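Local coordinates for protein phosphate transporter (Thermotoga maritima MSB8, PDB 6L85) that probably imports phosphate across the membrane, driven by sodium, and is a bacterial relative of the human SLC20 carriers, at residues B[100-105]-B[368-373]; B[26-31]-B[313-318]; B[16-21]-B[104-109]. All blocks are in the same frame, centred on the assembly; numbering follows the deposited sequence.

Contact 1. Residues B[100-105]-B[368-373]. With NA (sodium ion), chain Q; PO4 (phosphate ion), chain P.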
# COMPACT_ATOMS: atom_id res chain seq x y z
N TRP B 100 8.23 -31.77 9.69
CA TRP B 100 9.58 -32.03 10.18
C TRP B 100 10.48 -30.79 10.15
O TRP B 100 11.68 -30.91 10.41
CB TRP B 100 10.23 -33.18 9.42
CG TRP B 100 9.93 -34.49 10.10
CD1 TRP B 100 10.74 -35.17 10.97
CD2 TRP B 100 8.71 -35.23 10.02
NE1 TRP B 100 10.10 -36.30 11.41
CE2 TRP B 100 8.85 -36.37 10.84
CE3 TRP B 100 7.51 -35.06 9.31
CZ2 TRP B 100 7.85 -37.32 10.98
CZ3 TRP B 100 6.50 -36.01 9.46
CH2 TRP B 100 6.69 -37.13 10.29
N GLY B 101 9.94 -29.62 9.87
CA GLY B 101 10.77 -28.43 9.79
C GLY B 101 11.64 -28.34 8.55
O GLY B 101 12.62 -27.59 8.55
N TYR B 102 11.31 -29.08 7.48
CA TYR B 102 12.20 -28.99 6.33
C TYR B 102 11.67 -27.99 5.31
O TYR B 102 10.50 -28.06 4.93
CB TYR B 102 12.39 -30.36 5.68
CG TYR B 102 13.31 -31.27 6.47
CD1 TYR B 102 12.84 -31.98 7.56
CD2 TYR B 102 14.66 -31.38 6.15
CE1 TYR B 102 13.69 -32.81 8.30
CE2 TYR B 102 15.52 -32.20 6.88
CZ TYR B 102 15.02 -32.92 7.95
OH TYR B 102 15.86 -33.74 8.68
N PRO B 103 12.50 -27.03 4.89
CA PRO B 103 12.10 -26.10 3.82
C PRO B 103 12.16 -26.79 2.46
O PRO B 103 13.22 -27.27 2.04
CB PRO B 103 13.15 -24.98 3.92
CG PRO B 103 14.38 -25.68 4.49
CD PRO B 103 13.88 -26.82 5.34
N VAL B 104 11.01 -26.86 1.77
CA VAL B 104 10.89 -27.44 0.44
C VAL B 104 10.26 -26.42 -0.51
O VAL B 104 9.68 -25.41 -0.08
CB VAL B 104 10.05 -28.75 0.43
CG1 VAL B 104 10.73 -29.83 1.25
CG2 VAL B 104 8.63 -28.49 0.94
N SER B 105 10.32 -26.71 -1.81
CA SER B 105 9.70 -25.87 -2.82
C SER B 105 8.26 -26.30 -3.05
O SER B 105 8.00 -27.40 -3.55
CB SER B 105 10.46 -25.93 -4.14
OG SER B 105 9.74 -25.25 -5.16
N VAL B 368 24.97 -32.63 9.18
CA VAL B 368 25.09 -33.06 7.78
C VAL B 368 24.09 -34.15 7.42
O VAL B 368 23.74 -34.30 6.24
CB VAL B 368 26.52 -33.53 7.43
CG1 VAL B 368 27.45 -32.32 7.28
CG2 VAL B 368 27.04 -34.53 8.45
N GLY B 369 23.59 -34.92 8.39
CA GLY B 369 22.47 -35.81 8.11
C GLY B 369 21.23 -35.04 7.67
O GLY B 369 20.51 -35.46 6.75
N VAL B 370 21.00 -33.88 8.29
CA VAL B 370 19.87 -33.03 7.92
C VAL B 370 20.10 -32.38 6.56
O VAL B 370 19.17 -32.26 5.75
CB VAL B 370 19.61 -31.98 9.02
CG1 VAL B 370 18.71 -30.85 8.50
CG2 VAL B 370 19.01 -32.63 10.24
N LEU B 371 21.33 -31.95 6.28
CA LEU B 371 21.64 -31.37 4.98
C LEU B 371 21.43 -32.40 3.87
O LEU B 371 20.90 -32.07 2.79
CB LEU B 371 23.07 -30.86 4.97
CG LEU B 371 23.46 -29.79 3.96
CD1 LEU B 371 22.37 -28.73 3.87
CD2 LEU B 371 24.79 -29.16 4.36
N LYS B 372 21.83 -33.65 4.12
CA LYS B 372 21.59 -34.70 3.15
C LYS B 372 20.10 -34.93 2.97
O LYS B 372 19.64 -35.13 1.84
CB LYS B 372 22.30 -36.00 3.58
CG LYS B 372 23.76 -36.09 3.16
CD LYS B 372 24.52 -37.10 4.04
CE LYS B 372 26.02 -36.85 3.98
NZ LYS B 372 26.80 -37.84 4.78
N ASN B 373 19.33 -34.91 4.07
CA ASN B 373 17.88 -35.02 3.98
C ASN B 373 17.28 -33.92 3.12
O ASN B 373 16.37 -34.16 2.31
CB ASN B 373 17.26 -34.98 5.38
CG ASN B 373 17.46 -36.27 6.15
OD1 ASN B 373 18.11 -37.18 5.67
ND2 ASN B 373 16.88 -36.35 7.35
NA NA Q . 9.95 -23.50 1.08
P PO4 P . 8.77 -22.13 -3.14
O1 PO4 P . 10.20 -22.36 -2.66
O2 PO4 P . 8.46 -22.86 -4.43
O3 PO4 P . 8.59 -20.63 -3.37
O4 PO4 P . 7.77 -22.65 -2.11
O HOH W 1 11.01 -22.59 3.01

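Contact 2. Residues B[26-31]-B[313-318]. With NA (sodium ion), chain S.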
# COMPACT_ATOMS: atom_id res chain seq x y z
N SER B 26 11.32 -15.22 3.85
CA SER B 26 11.36 -13.76 3.92
C SER B 26 11.76 -13.25 5.30
O SER B 26 12.45 -12.23 5.38
CB SER B 26 10.00 -13.16 3.54
OG SER B 26 8.99 -13.54 4.45
N MET B 27 11.37 -13.94 6.38
CA MET B 27 11.53 -13.37 7.71
C MET B 27 12.70 -13.96 8.52
O MET B 27 13.01 -13.39 9.57
CB MET B 27 10.24 -13.52 8.53
CG MET B 27 9.07 -12.66 8.00
SD MET B 27 9.42 -10.87 8.06
CE MET B 27 7.98 -10.23 7.23
N ALA B 28 13.35 -15.05 8.08
CA ALA B 28 14.40 -15.63 8.91
C ALA B 28 15.59 -14.69 9.07
O ALA B 28 16.22 -14.70 10.12
CB ALA B 28 14.85 -16.97 8.32
N THR B 29 15.92 -13.89 8.05
CA THR B 29 17.00 -12.92 8.21
C THR B 29 16.69 -11.95 9.36
O THR B 29 17.53 -11.74 10.24
CB THR B 29 17.22 -12.15 6.90
OG1 THR B 29 15.97 -11.66 6.42
CG2 THR B 29 17.84 -13.06 5.83
N ALA B 30 15.49 -11.36 9.36
CA ALA B 30 15.12 -10.38 10.37
C ALA B 30 14.97 -11.01 11.74
O ALA B 30 15.35 -10.41 12.75
CB ALA B 30 13.80 -9.67 9.97
N VAL B 31 14.42 -12.23 11.80
CA VAL B 31 14.25 -12.91 13.08
C VAL B 31 15.59 -13.35 13.65
O VAL B 31 15.82 -13.27 14.86
CB VAL B 31 13.28 -14.09 12.93
CG1 VAL B 31 13.38 -14.97 14.17
CG2 VAL B 31 11.86 -13.61 12.74
N GLU B 313 17.77 -19.80 13.40
CA GLU B 313 18.91 -20.13 14.26
C GLU B 313 20.19 -20.31 13.46
O GLU B 313 21.28 -19.96 13.93
CB GLU B 313 18.63 -21.40 15.07
CG GLU B 313 17.77 -21.19 16.31
CD GLU B 313 18.01 -19.85 16.99
OE1 GLU B 313 19.18 -19.52 17.29
OE2 GLU B 313 17.01 -19.12 17.22
N LYS B 314 20.07 -20.82 12.24
CA LYS B 314 21.23 -21.13 11.41
C LYS B 314 21.90 -19.89 10.82
O LYS B 314 23.00 -20.01 10.27
CB LYS B 314 20.82 -22.10 10.30
CG LYS B 314 20.85 -23.58 10.69
CD LYS B 314 19.87 -23.92 11.82
CE LYS B 314 19.73 -25.43 11.99
NZ LYS B 314 18.55 -25.79 12.83
N ILE B 315 21.27 -18.71 10.91
CA ILE B 315 21.83 -17.51 10.28
C ILE B 315 21.96 -16.36 11.27
O ILE B 315 22.09 -15.20 10.85
CB ILE B 315 20.99 -17.08 9.06
CG1 ILE B 315 19.56 -16.72 9.47
CG2 ILE B 315 21.00 -18.18 7.99
CD1 ILE B 315 18.71 -16.20 8.34
N THR B 316 21.94 -16.65 12.57
CA THR B 316 22.13 -15.57 13.54
C THR B 316 23.54 -14.98 13.47
O THR B 316 23.78 -13.94 14.09
CB THR B 316 21.86 -16.04 14.97
OG1 THR B 316 22.92 -16.90 15.41
CG2 THR B 316 20.52 -16.76 15.07
N THR B 317 24.45 -15.61 12.75
CA THR B 317 25.77 -15.05 12.49
C THR B 317 25.82 -14.30 11.16
O THR B 317 26.90 -13.83 10.77
CB THR B 317 26.83 -16.17 12.50
OG1 THR B 317 26.54 -17.15 11.49
CG2 THR B 317 26.86 -16.85 13.87
N LEU B 318 24.69 -14.17 10.47
CA LEU B 318 24.63 -13.36 9.25
C LEU B 318 24.58 -11.88 9.63
O LEU B 318 23.67 -11.46 10.35
CB LEU B 318 23.41 -13.76 8.42
CG LEU B 318 23.35 -13.24 6.99
CD1 LEU B 318 24.50 -13.84 6.18
CD2 LEU B 318 21.99 -13.56 6.36
NA NA S . 15.42 -9.10 6.63
O HOH W 2 20.25 -13.01 9.98

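Contact 3. Residues B[16-21]-B[104-109]. With NA (sodium ion), chain Q; NA (sodium ion), chain R; PO4 (phosphate ion), chain P.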
# COMPACT_ATOMS: atom_id res chain seq x y z
N PHE B 16 -2.43 -22.50 2.83
CA PHE B 16 -1.98 -22.60 4.21
C PHE B 16 -0.60 -23.27 4.29
O PHE B 16 0.29 -22.79 5.00
CB PHE B 16 -3.02 -23.39 5.01
CG PHE B 16 -2.76 -23.42 6.48
CD1 PHE B 16 -1.89 -24.34 7.03
CD2 PHE B 16 -3.40 -22.52 7.33
CE1 PHE B 16 -1.63 -24.36 8.38
CE2 PHE B 16 -3.15 -22.54 8.69
CZ PHE B 16 -2.25 -23.46 9.22
N SER B 17 -0.42 -24.37 3.54
CA SER B 17 0.86 -25.09 3.58
C SER B 17 1.99 -24.25 2.99
O SER B 17 3.12 -24.29 3.50
CB SER B 17 0.71 -26.45 2.86
OG SER B 17 0.91 -26.37 1.46
N ILE B 18 1.69 -23.46 1.96
CA ILE B 18 2.70 -22.54 1.41
C ILE B 18 3.14 -21.52 2.47
O ILE B 18 4.34 -21.29 2.69
CB ILE B 18 2.15 -21.83 0.16
CG1 ILE B 18 1.91 -22.83 -0.97
CG2 ILE B 18 3.07 -20.70 -0.28
CD1 ILE B 18 1.08 -22.27 -2.14
N GLY B 19 2.17 -20.84 3.10
CA GLY B 19 2.53 -19.86 4.12
C GLY B 19 3.37 -20.48 5.23
O GLY B 19 4.41 -19.92 5.62
N ALA B 20 2.97 -21.67 5.68
CA ALA B 20 3.68 -22.37 6.75
C ALA B 20 5.12 -22.68 6.37
O ALA B 20 6.04 -22.45 7.17
CB ALA B 20 2.94 -23.66 7.10
N ASN B 21 5.34 -23.20 5.16
CA ASN B 21 6.70 -23.60 4.80
C ASN B 21 7.59 -22.42 4.43
O ASN B 21 8.81 -22.49 4.62
CB ASN B 21 6.71 -24.58 3.61
CG ASN B 21 7.99 -25.43 3.58
OD1 ASN B 21 8.96 -25.13 2.86
ND2 ASN B 21 8.00 -26.48 4.39
N VAL B 104 11.01 -26.86 1.77
CA VAL B 104 10.89 -27.44 0.44
C VAL B 104 10.26 -26.42 -0.51
O VAL B 104 9.68 -25.41 -0.08
CB VAL B 104 10.05 -28.75 0.43
CG1 VAL B 104 10.73 -29.83 1.25
CG2 VAL B 104 8.63 -28.49 0.94
N SER B 105 10.32 -26.71 -1.81
CA SER B 105 9.70 -25.87 -2.82
C SER B 105 8.26 -26.30 -3.05
O SER B 105 8.00 -27.40 -3.55
CB SER B 105 10.46 -25.93 -4.14
OG SER B 105 9.74 -25.25 -5.16
N THR B 106 7.32 -25.40 -2.71
CA THR B 106 5.90 -25.62 -3.00
C THR B 106 5.61 -25.45 -4.48
O THR B 106 4.64 -26.02 -4.99
CB THR B 106 5.02 -24.64 -2.17
OG1 THR B 106 5.13 -23.30 -2.68
CG2 THR B 106 5.43 -24.63 -0.68
N THR B 107 6.42 -24.65 -5.18
CA THR B 107 6.27 -24.51 -6.63
C THR B 107 6.66 -25.81 -7.35
O THR B 107 5.91 -26.30 -8.22
CB THR B 107 7.12 -23.33 -7.12
OG1 THR B 107 6.85 -22.16 -6.33
CG2 THR B 107 6.89 -23.04 -8.61
N HIS B 108 7.82 -26.38 -7.01
CA HIS B 108 8.20 -27.67 -7.59
C HIS B 108 7.14 -28.70 -7.29
O HIS B 108 6.77 -29.50 -8.16
CB HIS B 108 9.57 -28.12 -7.05
CG HIS B 108 10.71 -27.29 -7.53
ND1 HIS B 108 12.02 -27.62 -7.33
CD2 HIS B 108 10.72 -26.12 -8.23
CE1 HIS B 108 12.80 -26.70 -7.87
NE2 HIS B 108 12.04 -25.77 -8.41
N SER B 109 6.58 -28.64 -6.07
CA SER B 109 5.56 -29.60 -5.66
C SER B 109 4.31 -29.49 -6.53
O SER B 109 3.79 -30.50 -7.01
CB SER B 109 5.22 -29.41 -4.19
OG SER B 109 6.41 -29.31 -3.45
NA NA Q . 9.95 -23.50 1.08
NA NA R . 6.83 -19.83 -7.09
P PO4 P . 8.77 -22.13 -3.14
O1 PO4 P . 10.20 -22.36 -2.66
O2 PO4 P . 8.46 -22.86 -4.43
O3 PO4 P . 8.59 -20.63 -3.37
O4 PO4 P . 7.77 -22.65 -2.11
O HOH W 1 11.01 -22.59 3.01
O HOH W 3 4.93 -20.23 -8.26

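Contact 1. Residues B[100-105]-B[368-373]
With CG opposite its carbonyl carbon (chi1 -76°), Tyr102 reaches from the loop towards the start of helix 368-400, and Asn373, holding its own CG in the corresponding position (chi1 -75°), brings its amide to the phenol oxygen. The contact illustrates how one aromatic side chain can span two backbones that stay far apart: the CA atoms of Tyr102 and Asn373 are still 8.6 Å from each other. At the outer end of the ring, Tyr102 OH lies 3.1 Å from Asn373 ND2, and ring and amide planes are turned 44° against each other. Asn373 CB comes obliquely to the same side chain, 3.6 Å from Tyr102 CE2. One helical turn back, Val370 uses both its branches: CG1 sits 3.8 Å from Tyr102 CE2, whereas CG2 is 3.7 Å from Tyr102 OH. The Val370 carbonyl oxygen meets the ring at its edge, near the ring plane. This is a small surface contact of 140 Å², most of it on the tyrosine. Further along the loop, Pro103 O accepts a hydrogen bond from Trp378 NE1 and adds a polar tie to the same helix. The loop itself begins with a Schellman motif that ends helix 76-99, Gly101 at positive phi being its C-prime residue, and it runs on to Val104, whose carbonyl oxygen belongs to a sodium site of the transporter.

Contact 2. Residues B[26-31]-B[313-318]
Thr29 and Ile315 make the nearest backbone approach, with their CA atoms 7.0 Å apart, where a kinked helix faces a loop. The helix is kinked where the N atoms of Thr29 and Ala30 make no bond to the preceding turn; opposite it, Ile315 to Leu318 form a type I beta turn, closed by Leu318 N donating to Ile315 O. A water lies 3.0 Å from Thr29 O and the same distance from Ile315 O, and could bridge the two backbones, but other acceptors compete for its two protons, so the bridge is not certain. The kink falls at Thr29, a ligand of one of the sodium ions, so the loop after helix 304-311 packs beside an ion site. The two branches of Thr29 divide the work: OG1 binds sodium at 2.6 Å, in a site completed by Gln243, Ser247 and Asp327, while CG2 meets the loop. Ile315 has its CG1 between the backbone N and the carbonyl carbon (chi1 62°) and an extended chain beyond, which lays CD1 3.4 Å from Ala28 O. The same methyl is 3.9 Å from Ala28 CB and 4.1 Å from Thr29 CG2. Leu318 CD2 adds a looser touch on Thr29 CG2, at 4.2 Å. Nearby, Glu313 forms a salt bridge with Arg34.

Contact 3. Residues B[16-21]-B[104-109]
Asn21 OD1 is gripped by two partners. One is a sodium ion, which it binds at 2.6 Å. The other is Val104 N, which donates a hydrogen bond to Asn21 OD1 at 2.9 Å (N-H...O angle 157°), the donor tilted 20° from the carbonyl plane. Val104 O binds the same ion at 2.3 Å, and Asp22, Thr347 and a water complete the site. The other end of the amide is fixed too, since Asn21 ND2 is hydrogen-bonded to Tyr102 O and Thr98 OG1. A turn earlier, Ile18 crosses Thr106 at about a right angle, its CG1 3.7 Å from Thr106 OG1. That hydroxyl and Thr106 N both donate to phosphate O4, while Thr107 N and OG1 donate to O2; Thr107 OG1 also binds a second sodium at 2.5 Å. Ser105, the N-cap, works both ways: OG gives its proton to phosphate O2 at 2.8 Å and accepts from His108 N at 2.9 Å. An alanine here would lose that hydroxyl, and is likely to leave His108 N uncapped and phosphate O2 with one donor fewer. An anion cradled at a helix N-terminus, with sodium ions close by, is consistent with the substrate site of a sodium-coupled phosphate transporter.

Contacts 1 and 3 adjoin each other: they share Val104 and Ser105, one sodium ion and the phosphate, and their centres are about 14 Å apart. Contact 2 stands separately, its centre about 17 Å from that of contact 1 and about 19 Å from that of contact 3, yet helix 2-32 links it to contact 3. Along the chain the order is 16-21, 26-31, 100-105 overlapping 104-109, then 313-318 and 368-373, so early and late parts of this all-helical protein are brought together. Helix 2-32 carries ligands of two sodium sites. Segment 104-109 contributes to two sodium sites and the phosphate site, and Thr107 OG1, touching both sodium and phosphate, may couple their binding.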